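Local coordinates for protein probable amino acid aminotransferase (Mycobacterium tuberculosis, PDB 6Q1S) that belongs to the class IV aminotransferase family and is modelled here with 4'-deoxy-4'-aminopyridoxal-5'-phosphate and 2-oxoglutaric acid bound, at residues 86-91 and 120-125; 159-164 and 171-176; 256-261 and 281-286; 261-264 and 268-271. All coordinates share one frame; numbering follows the deposited sequence.

Contact 1 of 4, residues 86-91 and 120-125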
loop_
_atom_site.group_PDB
_atom_site.type_symbol
_atom_site.label_atom_id
_atom_site.label_comp_id
_atom_site.label_asym_id
_atom_site.label_seq_id
_atom_site.Cartn_x
_atom_site.Cartn_y
_atom_site.Cartn_z
ATOM N N ALA B 86 -23.036 17.887 17.323
ATOM C CA ALA B 86 -23.975 16.780 17.215
ATOM C C ALA B 86 -23.880 16.045 15.886
ATOM O O ALA B 86 -24.554 15.024 15.712
ATOM C CB ALA B 86 -25.410 17.277 17.419
ATOM N N ASP B 87 -23.068 16.533 14.952
ATOM C CA ASP B 87 -22.900 15.847 13.681
ATOM C C ASP B 87 -22.153 14.534 13.879
ATOM O O ASP B 87 -21.452 14.328 14.874
ATOM C CB ASP B 87 -22.132 16.717 12.686
ATOM C CG ASP B 87 -22.875 17.979 12.316
ATOM O OD1 ASP B 87 -24.119 17.998 12.431
ATOM O OD2 ASP B 87 -22.212 18.954 11.904
ATOM N N GLU B 88 -22.310 13.640 12.909
ATOM C CA GLU B 88 -21.558 12.399 12.940
ATOM C C GLU B 88 -20.077 12.692 12.726
ATOM O O GLU B 88 -19.696 13.715 12.150
ATOM C CB GLU B 88 -22.076 11.424 11.884
ATOM C CG GLU B 88 -23.377 10.736 12.274
ATOM C CD GLU B 88 -23.978 9.927 11.142
ATOM O OE1 GLU B 88 -25.121 9.448 11.297
ATOM O OE2 GLU B 88 -23.308 9.765 10.101
ATOM N N GLY B 89 -19.234 11.781 13.212
ATOM C CA GLY B 89 -17.805 11.956 13.115
ATOM C C GLY B 89 -17.139 10.737 12.510
ATOM O O GLY B 89 -17.658 9.622 12.559
ATOM N N ALA B 90 -15.971 10.977 11.928
ATOM C CA ALA B 90 -15.140 9.929 11.345
ATOM C C ALA B 90 -13.967 9.706 12.292
ATOM O O ALA B 90 -12.990 10.460 12.270
ATOM C CB ALA B 90 -14.670 10.315 9.946
ATOM N N LEU B 91 -14.069 8.673 13.122
ATOM C CA LEU B 91 -13.037 8.340 14.094
ATOM C C LEU B 91 -12.150 7.243 13.523
ATOM O O LEU B 91 -12.648 6.200 13.085
ATOM C CB LEU B 91 -13.663 7.896 15.418
ATOM C CG LEU B 91 -12.737 7.777 16.629
ATOM C CD1 LEU B 91 -13.438 8.263 17.886
ATOM C CD2 LEU B 91 -12.288 6.340 16.801
ATOM N N GLY B 120 -24.823 11.581 0.381
ATOM C CA GLY B 120 -25.363 11.264 -0.930
ATOM C C GLY B 120 -25.400 9.772 -1.197
ATOM O O GLY B 120 -26.359 9.260 -1.781
ATOM N N ALA B 121 -24.359 9.053 -0.770
ATOM C CA ALA B 121 -24.316 7.611 -0.990
ATOM C C ALA B 121 -25.404 6.895 -0.198
ATOM O O ALA B 121 -26.009 5.937 -0.690
ATOM C CB ALA B 121 -22.936 7.067 -0.624
ATOM N N ARG B 122 -25.659 7.338 1.035
ATOM C CA ARG B 122 -26.732 6.745 1.827
ATOM C C ARG B 122 -28.094 7.051 1.218
ATOM O O ARG B 122 -28.935 6.157 1.063
ATOM C CB ARG B 122 -26.670 7.260 3.264
ATOM C CG ARG B 122 -25.413 6.885 4.024
ATOM C CD ARG B 122 -25.545 7.269 5.488
ATOM N NE ARG B 122 -24.269 7.213 6.195
ATOM C CZ ARG B 122 -24.054 7.763 7.385
ATOM N NH1 ARG B 122 -25.031 8.413 8.002
ATOM N NH2 ARG B 122 -22.862 7.665 7.960
ATOM N N ARG B 123 -28.327 8.315 0.866
ATOM C CA ARG B 123 -29.635 8.744 0.383
ATOM C C ARG B 123 -29.871 8.324 -1.061
ATOM O O ARG B 123 -30.930 7.779 -1.393
ATOM C CB ARG B 123 -29.765 10.260 0.519
ATOM C CG ARG B 123 -31.163 10.799 0.287
ATOM C CD ARG B 123 -31.078 12.287 0.035
ATOM N NE ARG B 123 -29.964 12.587 -0.861
ATOM C CZ ARG B 123 -29.393 13.781 -0.978
ATOM N NH1 ARG B 123 -29.829 14.801 -0.252
ATOM N NH2 ARG B 123 -28.380 13.952 -1.818
ATOM N N ASP B 124 -28.896 8.568 -1.935
ATOM C CA ASP B 124 -29.094 8.386 -3.368
ATOM C C ASP B 124 -28.543 7.070 -3.894
ATOM O O ASP B 124 -29.064 6.550 -4.887
ATOM C CB ASP B 124 -28.448 9.543 -4.138
ATOM C CG ASP B 124 -28.989 10.894 -3.717
ATOM O OD1 ASP B 124 -30.171 10.964 -3.317
ATOM O OD2 ASP B 124 -28.234 11.887 -3.787
ATOM N N GLY B 125 -27.516 6.522 -3.265
ATOM C CA GLY B 125 -26.857 5.351 -3.800
ATOM C C GLY B 125 -25.685 5.737 -4.673
ATOM O O GLY B 125 -25.270 6.899 -4.743
#

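Contact 2 of 4, residues 159-164 and 171-176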
loop_
_atom_site.group_PDB
_atom_site.type_symbol
_atom_site.label_atom_id
_atom_site.label_comp_id
_atom_site.label_asym_id
_atom_site.label_seq_id
_atom_site.Cartn_x
_atom_site.Cartn_y
_atom_site.Cartn_z
ATOM N N MET B 159 -7.347 3.886 -3.518
ATOM C CA MET B 159 -7.796 5.221 -3.894
ATOM C C MET B 159 -7.655 5.450 -5.394
ATOM O O MET B 159 -8.495 6.119 -6.006
ATOM C CB MET B 159 -7.015 6.271 -3.104
ATOM C CG MET B 159 -7.125 6.105 -1.596
ATOM S SD MET B 159 -8.833 6.060 -1.021
ATOM C CE MET B 159 -9.457 7.593 -1.704
ATOM N N ALA B 160 -6.600 4.902 -6.002
ATOM C CA ALA B 160 -6.414 5.046 -7.443
ATOM C C ALA B 160 -7.511 4.325 -8.216
ATOM O O ALA B 160 -7.961 4.807 -9.263
ATOM C CB ALA B 160 -5.036 4.525 -7.849
ATOM N N VAL B 161 -7.949 3.165 -7.720
ATOM C CA VAL B 161 -9.036 2.435 -8.368
ATOM C C VAL B 161 -10.316 3.260 -8.342
ATOM O O VAL B 161 -11.077 3.287 -9.318
ATOM C CB VAL B 161 -9.224 1.061 -7.696
ATOM C CG1 VAL B 161 -10.579 0.470 -8.043
ATOM C CG2 VAL B 161 -8.108 0.114 -8.111
ATOM N N LEU B 162 -10.568 3.958 -7.234
ATOM C CA LEU B 162 -11.755 4.802 -7.146
ATOM C C LEU B 162 -11.652 5.999 -8.084
ATOM O O LEU B 162 -12.649 6.406 -8.689
ATOM C CB LEU B 162 -11.966 5.262 -5.705
ATOM C CG LEU B 162 -12.490 4.202 -4.736
ATOM C CD1 LEU B 162 -12.352 4.678 -3.298
ATOM C CD2 LEU B 162 -13.936 3.857 -5.053
ATOM N N ARG B 163 -10.456 6.579 -8.212
ATOM C CA ARG B 163 -10.270 7.683 -9.149
ATOM C C ARG B 163 -10.416 7.215 -10.590
ATOM O O ARG B 163 -10.913 7.965 -11.439
ATOM C CB ARG B 163 -8.904 8.334 -8.937
ATOM C CG ARG B 163 -8.806 9.184 -7.680
ATOM C CD ARG B 163 -7.534 10.019 -7.683
ATOM N NE ARG B 163 -6.347 9.203 -7.920
ATOM C CZ ARG B 163 -5.636 8.619 -6.961
ATOM N NH1 ARG B 163 -5.986 8.763 -5.690
ATOM N NH2 ARG B 163 -4.571 7.892 -7.271
ATOM N N HIS B 164 -9.982 5.987 -10.885
ATOM C CA HIS B 164 -10.148 5.434 -12.225
ATOM C C HIS B 164 -11.621 5.327 -12.594
ATOM O O HIS B 164 -12.014 5.659 -13.718
ATOM C CB HIS B 164 -9.462 4.069 -12.308
ATOM C CG HIS B 164 -9.773 3.300 -13.555
ATOM N ND1 HIS B 164 -10.776 2.357 -13.614
ATOM C CD2 HIS B 164 -9.209 3.325 -14.786
ATOM C CE1 HIS B 164 -10.821 1.837 -14.828
ATOM N NE2 HIS B 164 -9.882 2.409 -15.559
ATOM N N GLY B 171 -19.241 5.876 -9.252
ATOM C CA GLY B 171 -19.036 6.358 -7.901
ATOM C C GLY B 171 -18.269 5.400 -7.017
ATOM O O GLY B 171 -17.760 5.794 -5.963
ATOM N N ASP B 172 -18.180 4.139 -7.424
ATOM C CA ASP B 172 -17.457 3.140 -6.649
ATOM C C ASP B 172 -17.098 1.980 -7.571
ATOM O O ASP B 172 -17.336 2.031 -8.783
ATOM C CB ASP B 172 -18.285 2.681 -5.446
ATOM C CG ASP B 172 -17.429 2.371 -4.235
ATOM O OD1 ASP B 172 -16.443 1.618 -4.374
ATOM O OD2 ASP B 172 -17.752 2.873 -3.138
ATOM N N VAL B 173 -16.529 0.928 -6.991
ATOM C CA VAL B 173 -16.004 -0.204 -7.744
ATOM C C VAL B 173 -16.374 -1.481 -7.007
ATOM O O VAL B 173 -16.413 -1.510 -5.773
ATOM C CB VAL B 173 -14.471 -0.102 -7.929
ATOM C CG1 VAL B 173 -13.882 -1.411 -8.439
ATOM C CG2 VAL B 173 -14.121 1.027 -8.871
ATOM N N ILE B 174 -16.671 -2.530 -7.766
ATOM C CA ILE B 174 -16.803 -3.879 -7.236
ATOM C C ILE B 174 -15.682 -4.703 -7.852
ATOM O O ILE B 174 -15.645 -4.897 -9.074
ATOM C CB ILE B 174 -18.180 -4.488 -7.538
ATOM C CG1 ILE B 174 -19.267 -3.743 -6.762
ATOM C CG2 ILE B 174 -18.191 -5.969 -7.182
ATOM C CD1 ILE B 174 -20.659 -4.279 -6.992
ATOM N N PHE B 175 -14.757 -5.163 -7.015
ATOM C CA PHE B 175 -13.632 -5.953 -7.493
ATOM C C PHE B 175 -14.089 -7.361 -7.845
ATOM O O PHE B 175 -14.799 -8.008 -7.069
ATOM C CB PHE B 175 -12.535 -6.014 -6.432
ATOM C CG PHE B 175 -11.578 -4.862 -6.479
ATOM C CD1 PHE B 175 -10.985 -4.487 -7.673
ATOM C CD2 PHE B 175 -11.275 -4.151 -5.332
ATOM C CE1 PHE B 175 -10.102 -3.428 -7.720
ATOM C CE2 PHE B 175 -10.393 -3.087 -5.373
ATOM C CZ PHE B 175 -9.805 -2.726 -6.571
ATOM N N VAL B 176 -13.671 -7.842 -9.010
ATOM C CA VAL B 176 -13.945 -9.207 -9.434
ATOM C C VAL B 176 -12.612 -9.911 -9.625
ATOM O O VAL B 176 -11.674 -9.342 -10.194
ATOM C CB VAL B 176 -14.786 -9.252 -10.727
ATOM C CG1 VAL B 176 -15.267 -10.665 -10.999
ATOM C CG2 VAL B 176 -15.964 -8.292 -10.634
#

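Contact 3 of 4, residues 256-261 and 281-286. With AKG (2-oxoglutaric acid), chain H.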
loop_
_atom_site.group_PDB
_atom_site.type_symbol
_atom_site.label_atom_id
_atom_site.label_comp_id
_atom_site.label_asym_id
_atom_site.label_seq_id
_atom_site.Cartn_x
_atom_site.Cartn_y
_atom_site.Cartn_z
ATOM N N MET B 256 -18.336 3.810 7.860
ATOM C CA MET B 256 -18.722 5.217 7.811
ATOM C C MET B 256 -19.844 5.478 6.809
ATOM O O MET B 256 -20.804 6.188 7.122
ATOM C CB MET B 256 -17.501 6.084 7.487
ATOM C CG MET B 256 -17.806 7.566 7.355
ATOM S SD MET B 256 -16.318 8.582 7.252
ATOM C CE MET B 256 -15.777 8.230 5.583
ATOM N N THR B 257 -19.735 4.925 5.598
ATOM C CA THR B 257 -20.772 5.106 4.591
ATOM C C THR B 257 -22.012 4.264 4.874
ATOM O O THR B 257 -23.078 4.541 4.312
ATOM C CB THR B 257 -20.216 4.765 3.202
ATOM O OG1 THR B 257 -18.913 5.345 3.054
ATOM C CG2 THR B 257 -21.120 5.309 2.105
ATOM N N LEU B 258 -21.892 3.260 5.745
ATOM C CA LEU B 258 -22.982 2.356 6.101
ATOM C C LEU B 258 -23.433 1.529 4.903
ATOM O O LEU B 258 -22.891 0.446 4.666
ATOM C CB LEU B 258 -24.160 3.122 6.711
ATOM C CG LEU B 258 -23.853 3.835 8.031
ATOM C CD1 LEU B 258 -25.139 4.239 8.726
ATOM C CD2 LEU B 258 -22.997 2.963 8.942
ATOM N N ALA B 259 -24.408 2.010 4.137
ATOM C CA ALA B 259 -24.959 1.224 3.036
ATOM C C ALA B 259 -25.248 2.127 1.850
ATOM O O ALA B 259 -26.077 3.038 1.947
ATOM C CB ALA B 259 -26.231 0.487 3.468
ATOM N N ALA B 260 -24.574 1.863 0.734
ATOM C CA ALA B 260 -24.786 2.570 -0.525
ATOM C C ALA B 260 -25.254 1.547 -1.552
ATOM O O ALA B 260 -24.461 0.722 -2.018
ATOM C CB ALA B 260 -23.511 3.275 -0.987
ATOM N N ARG B 261 -26.537 1.595 -1.897
ATOM C CA ARG B 261 -27.075 0.657 -2.871
ATOM C C ARG B 261 -26.521 0.955 -4.259
ATOM O O ARG B 261 -26.383 2.115 -4.654
ATOM C CB ARG B 261 -28.600 0.714 -2.900
ATOM C CG ARG B 261 -29.222 -0.520 -3.540
ATOM C CD ARG B 261 -30.732 -0.432 -3.614
ATOM N NE ARG B 261 -31.161 0.734 -4.379
ATOM C CZ ARG B 261 -31.436 0.702 -5.678
ATOM N NH1 ARG B 261 -31.818 1.804 -6.307
ATOM N NH2 ARG B 261 -31.330 -0.439 -6.346
ATOM N N GLU B 281 -32.343 0.447 7.161
ATOM C CA GLU B 281 -32.716 0.292 8.562
ATOM C C GLU B 281 -32.012 -0.900 9.198
ATOM O O GLU B 281 -31.662 -0.854 10.382
ATOM C CB GLU B 281 -34.231 0.147 8.683
ATOM C CG GLU B 281 -35.004 1.308 8.079
ATOM C CD GLU B 281 -36.499 1.068 8.066
ATOM O OE1 GLU B 281 -37.161 1.373 9.080
ATOM O OE2 GLU B 281 -37.013 0.565 7.043
ATOM N N LEU B 282 -31.799 -1.974 8.431
ATOM C CA LEU B 282 -31.074 -3.127 8.956
ATOM C C LEU B 282 -29.630 -2.767 9.282
ATOM O O LEU B 282 -29.065 -3.255 10.268
ATOM C CB LEU B 282 -31.125 -4.282 7.958
ATOM C CG LEU B 282 -32.482 -4.944 7.724
ATOM C CD1 LEU B 282 -32.310 -6.230 6.931
ATOM C CD2 LEU B 282 -33.175 -5.215 9.046
ATOM N N VAL B 283 -29.012 -1.921 8.455
ATOM C CA VAL B 283 -27.653 -1.485 8.745
ATOM C C VAL B 283 -27.664 -0.486 9.893
ATOM O O VAL B 283 -26.702 -0.404 10.667
ATOM C CB VAL B 283 -26.994 -0.901 7.480
ATOM C CG1 VAL B 283 -25.542 -0.530 7.751
ATOM C CG2 VAL B 283 -27.085 -1.893 6.332
ATOM N N ASP B 284 -28.750 0.279 10.031
ATOM C CA ASP B 284 -28.867 1.220 11.140
ATOM C C ASP B 284 -28.869 0.490 12.476
ATOM O O ASP B 284 -28.196 0.904 13.426
ATOM C CB ASP B 284 -30.128 2.070 10.977
ATOM C CG ASP B 284 -29.983 3.125 9.897
ATOM O OD1 ASP B 284 -28.831 3.449 9.536
ATOM O OD2 ASP B 284 -31.016 3.633 9.411
ATOM N N ALA B 285 -29.642 -0.593 12.576
ATOM C CA ALA B 285 -29.653 -1.378 13.804
ATOM C C ALA B 285 -28.360 -2.160 13.999
ATOM O O ALA B 285 -28.035 -2.520 15.135
ATOM C CB ALA B 285 -30.845 -2.334 13.812
ATOM N N ALA B 286 -27.616 -2.425 12.924
ATOM C CA ALA B 286 -26.376 -3.185 13.046
ATOM C C ALA B 286 -25.322 -2.402 13.821
ATOM O O ALA B 286 -24.693 -2.933 14.745
ATOM C CB ALA B 286 -25.856 -3.563 11.660
HETATM C C1 AKG H . -15.408 5.377 3.466
HETATM O O1 AKG H . -15.758 5.837 2.358
HETATM O O2 AKG H . -16.215 5.250 4.413
HETATM C C2 AKG H . -14.018 4.974 3.662
HETATM O O5 AKG H . -13.759 3.839 4.031
HETATM C C3 AKG H . -12.904 5.961 3.399
HETATM C C4 AKG H . -12.469 5.858 1.942
HETATM C C5 AKG H . -12.338 7.237 1.343
HETATM O O3 AKG H . -12.455 8.225 2.099
HETATM O O4 AKG H . -12.125 7.339 0.115
#

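Contact 4 of 4, residues 261-264 and 268-271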
loop_
_atom_site.group_PDB
_atom_site.type_symbol
_atom_site.label_atom_id
_atom_site.label_comp_id
_atom_site.label_asym_id
_atom_site.label_seq_id
_atom_site.Cartn_x
_atom_site.Cartn_y
_atom_site.Cartn_z
ATOM N N ARG B 261 -26.537 1.595 -1.897
ATOM C CA ARG B 261 -27.075 0.657 -2.871
ATOM C C ARG B 261 -26.521 0.955 -4.259
ATOM O O ARG B 261 -26.383 2.115 -4.654
ATOM C CB ARG B 261 -28.600 0.714 -2.900
ATOM C CG ARG B 261 -29.222 -0.520 -3.540
ATOM C CD ARG B 261 -30.732 -0.432 -3.614
ATOM N NE ARG B 261 -31.161 0.734 -4.379
ATOM C CZ ARG B 261 -31.436 0.702 -5.678
ATOM N NH1 ARG B 261 -31.818 1.804 -6.307
ATOM N NH2 ARG B 261 -31.330 -0.439 -6.346
ATOM N N VAL B 262 -26.200 -0.104 -4.998
ATOM C CA VAL B 262 -25.710 0.023 -6.365
ATOM C C VAL B 262 -26.934 0.029 -7.279
ATOM O O VAL B 262 -27.521 -1.016 -7.563
ATOM C CB VAL B 262 -24.742 -1.106 -6.725
ATOM C CG1 VAL B 262 -24.317 -1.006 -8.184
ATOM C CG2 VAL B 262 -23.530 -1.083 -5.803
ATOM N N HIS B 263 -27.320 1.218 -7.743
ATOM C CA HIS B 263 -28.450 1.346 -8.654
ATOM C C HIS B 263 -28.052 1.182 -10.114
ATOM O O HIS B 263 -28.925 0.947 -10.957
ATOM C CB HIS B 263 -29.146 2.700 -8.458
ATOM C CG HIS B 263 -28.254 3.885 -8.669
ATOM N ND1 HIS B 263 -27.707 4.199 -9.894
ATOM C CD2 HIS B 263 -27.824 4.840 -7.810
ATOM C CE1 HIS B 263 -26.974 5.292 -9.781
ATOM N NE2 HIS B 263 -27.028 5.701 -8.526
ATOM N N THR B 264 -26.764 1.300 -10.427
ATOM C CA THR B 264 -26.264 1.150 -11.788
ATOM C C THR B 264 -24.940 0.407 -11.720
ATOM O O THR B 264 -24.009 0.857 -11.045
ATOM C CB THR B 264 -26.081 2.509 -12.473
ATOM O OG1 THR B 264 -27.280 3.282 -12.332
ATOM C CG2 THR B 264 -25.770 2.327 -13.948
ATOM N N ARG B 268 -25.367 -0.451 -16.706
ATOM C CA ARG B 268 -26.690 -1.059 -16.781
ATOM C C ARG B 268 -27.438 -0.803 -15.477
ATOM O O ARG B 268 -26.977 -1.211 -14.406
ATOM C CB ARG B 268 -26.569 -2.560 -17.040
ATOM C CG ARG B 268 -25.668 -2.928 -18.209
ATOM C CD ARG B 268 -25.424 -4.424 -18.224
ATOM N NE ARG B 268 -26.580 -5.153 -17.714
ATOM C CZ ARG B 268 -26.598 -6.461 -17.481
ATOM N NH1 ARG B 268 -25.517 -7.195 -17.708
ATOM N NH2 ARG B 268 -27.697 -7.035 -17.013
ATOM N N ARG B 269 -28.586 -0.137 -15.563
ATOM C CA ARG B 269 -29.354 0.145 -14.358
ATOM C C ARG B 269 -30.034 -1.112 -13.837
ATOM O O ARG B 269 -30.543 -1.932 -14.605
ATOM C CB ARG B 269 -30.404 1.228 -14.593
ATOM C CG ARG B 269 -29.849 2.635 -14.684
ATOM C CD ARG B 269 -30.978 3.646 -14.637
ATOM N NE ARG B 269 -30.792 4.581 -13.529
ATOM C CZ ARG B 269 -31.159 4.339 -12.273
ATOM N NH1 ARG B 269 -30.949 5.250 -11.332
ATOM N NH2 ARG B 269 -31.722 3.181 -11.953
ATOM N N LEU B 270 -30.034 -1.256 -12.515
ATOM C CA LEU B 270 -30.565 -2.352 -11.724
ATOM C C LEU B 270 -31.880 -1.942 -11.072
ATOM O O LEU B 270 -31.987 -0.831 -10.541
ATOM C CB LEU B 270 -29.567 -2.761 -10.641
ATOM C CG LEU B 270 -28.166 -3.094 -11.154
ATOM C CD1 LEU B 270 -27.222 -3.402 -10.005
ATOM C CD2 LEU B 270 -28.222 -4.247 -12.137
ATOM N N PRO B 271 -32.897 -2.798 -11.105
ATOM C CA PRO B 271 -34.196 -2.416 -10.544
ATOM C C PRO B 271 -34.150 -2.291 -9.028
ATOM O O PRO B 271 -33.316 -2.890 -8.344
ATOM C CB PRO B 271 -35.120 -3.555 -10.982
ATOM C CG PRO B 271 -34.204 -4.729 -11.152
ATOM C CD PRO B 271 -32.904 -4.165 -11.654
#

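Contact 1 of 4, residues 86-91 and 120-125
Glu88 and Arg122 mark the nearest approach of the two backbones, yet their CA atoms are still 13.5 Å apart, and the gap is bridged by side chains alone. Glu88 sits in the loop just before strand 89-96; Arg122 belongs to helix 116-123. The two side chains run at each other from opposite directions, Arg122 extended from CG to NE (chi2 -172°) and Glu88 extended beyond CG.

Arg122 meets the carboxylate end-on, with both terminal nitrogens on one oxygen: NH1 to Glu88 OE2 is 3.0 Å, and NH2 to the same OE2 is also 3.0 Å. Because a single acceptor serves both, each N-H...O angle is only 142°. OE2 lies close to the guanidinium plane, although the carboxylate itself is turned 40° from it. A weak third bond joins NH1 to Glu88 OE1 at 3.5 Å.

Arg39 makes its own salt bridge to Glu88 OE1, so two arginines share one carboxylate, which probably favours its ionised form. Arg122 NH2 also donates to Met256 O, with a weak bond from NE to Thr257 O. Through these carbonyl bonds Arg122 acts as a second-shell residue behind the 2-oxoglutaric acid pocket, and the ion pair ties it to the segment leading into the antiparallel sheet.

Contact 2 of 4, residues 159-164 and 171-176
Apolar contact comes first, and Val161 is its centre. Its CG1 methyl, anti to the backbone N (chi1 163°), meets Val173 CG2 at 3.7 Å, the two valines crossing at about a right angle. The same CG1 reaches Phe175 CZ at 3.6 Å and Val161 CG2 does so at an equal 3.6 Å; the two side chains come from opposite directions, and CG1 meets the ring obliquely. Val173 CG1 lies over one face of the Phe175 ring, toward its rim.

A mixed contact follows: Leu162 and Asp172 lie side by side, with Leu162 CD2 3.4 Å from Asp172 OD1. That oxygen is held by a polar interaction within its own strand, accepting from Val173 N at 2.7 Å through its anti lone pair, while OD2 has a long, weak ion pair with Arg187.

Across the dimer interface, Trp145 of the second subunit packs on Val161, and Asp61 of that subunit forms a salt bridge with Arg163.

Helix 156-166 lies steeply across strand 172-176, their local axes 7.6 Å apart at 116°. Since strand 172-176 runs parallel to its sheet neighbour 126-132, the helix belongs to a beta-alpha-beta crossover, and its Met159 lines the 2-oxoglutaric acid pocket.

Contact 3 of 4, residues 256-261 and 281-286
Leu258 meets Val283 from a backbone conformation rare for a residue with a side chain, with phi at +64° and psi at -91°. Side chains of a regular strand alternate between its faces, but here the consecutive residues Leu258 and Ala259 both direct their CB atoms toward helix 275-286.

Val283 takes advantage of this by offering one methyl to each. Its CG1, anti to the backbone N (chi1 -176°), lies 4.0 Å from Leu258 CB, while CG2 lies 3.8 Å from Ala259 CB. A single helix residue thus spans two consecutive strand residues by purely apolar contact. At the margin, the Leu258 side chain passes at about a right angle to that of Asp284, with Leu258 CD1 3.9 Å from Asp284 OD1. The carboxylate oxygen is not left to this apolar neighbour, because Arg39 NH1 forms a salt bridge with it.

Just upstream, the chain turns to the ligand. Thr257 OG1 donates a hydrogen bond to O2 of 2-oxoglutaric acid at 3.0 Å, and Met256, bent at its last torsion, brings CE to 3.2 Å from the same O2. Arg187 NH1 is a further hydrogen-bonding partner of the ligand. A few residues therefore lead from pocket wall to hydrophobic core.

The strand and helix segments run nearly antiparallel, their axes 8.1 Å apart at closest. Val283 and Ala286 also pack on helix 218-229; Leu258 also touches Leu37 of strand 31-39, and Thr257 leans on Arg117 and Ala121 of helix 116-123.

Contact 4 of 4, residues 261-264 and 268-271
His263 and Leu270 share the one hydrogen bond between these segments, a nearly straight one (176°) from Leu270 N to His263 O at 2.9 Å. Beside it, Thr264 and Arg269 form an antiparallel non-hydrogen-bonded pair with CA atoms 4.1 Å apart. CA-H...O contacts accompany the pair: Arg269 CA approaches His263 O, and Thr264 CA approaches Arg268 O.

On the face carrying Thr264 and Arg269, the arginine folds back over its neighbours. Its CG touches Thr264 OG1 at 3.5 Å, and a bend at chi3 (123°) brings the guanidinium across so that Thr264 OG1 and His263 ND1 lie over one of its faces. The imidazole and guanidinium planes are only 11° apart, and His263 ND1 is 3.7 Å from Arg269 NH1. Leu270 turns instead to Val262, alongside which it lies, with Leu270 CD1 3.4 Å from Val262 O.

This is the beta hairpin of strands 258-265 and 268-269, at the margin of the mixed sheet. Its first arm turns a corner at His263, and the bridge pair of Thr264 and Arg269 lies just past it.

A short hydrogen bond between His263 ND1 and Thr264 OG1, 2.6 Å, in which either may donate, helps to hold the imidazole. At the other end, Arg261 curls at chi3 to place NH2 3.7 Å from Pro271 O. Further out, strand 126-132 holds His263 and Thr264 by backbone bonds to Val126 and Ala128, Ile250 packs against both Val262 and Leu270, and Arg268 makes a cation-pi contact with Phe245.

How the contacts relate
From the N terminus, contact 1 closes first, spanning 28 residues that include most of the hairpin of strands 89-96 and 106-113 and joining the antiparallel sheet to helix 116-123. Contact 2 follows in series, a short local closure where the chain returns from helix 156-166 to the mixed sheet. Contact 3 closes 19 residues late in the chain, setting helix 275-286 against strand 258-265. Contact 4 starts from the same segment, sharing Arg261, and closes within contact 3's loop; none of the loops cross. In space, besides the Arg122 bonds, contact 1 meets contact 3 where Ala90 packs on Met256 and Ala121 on Ala260, and touches contact 4 where Asp124 packs on His263. Contact 2 touches none of the others.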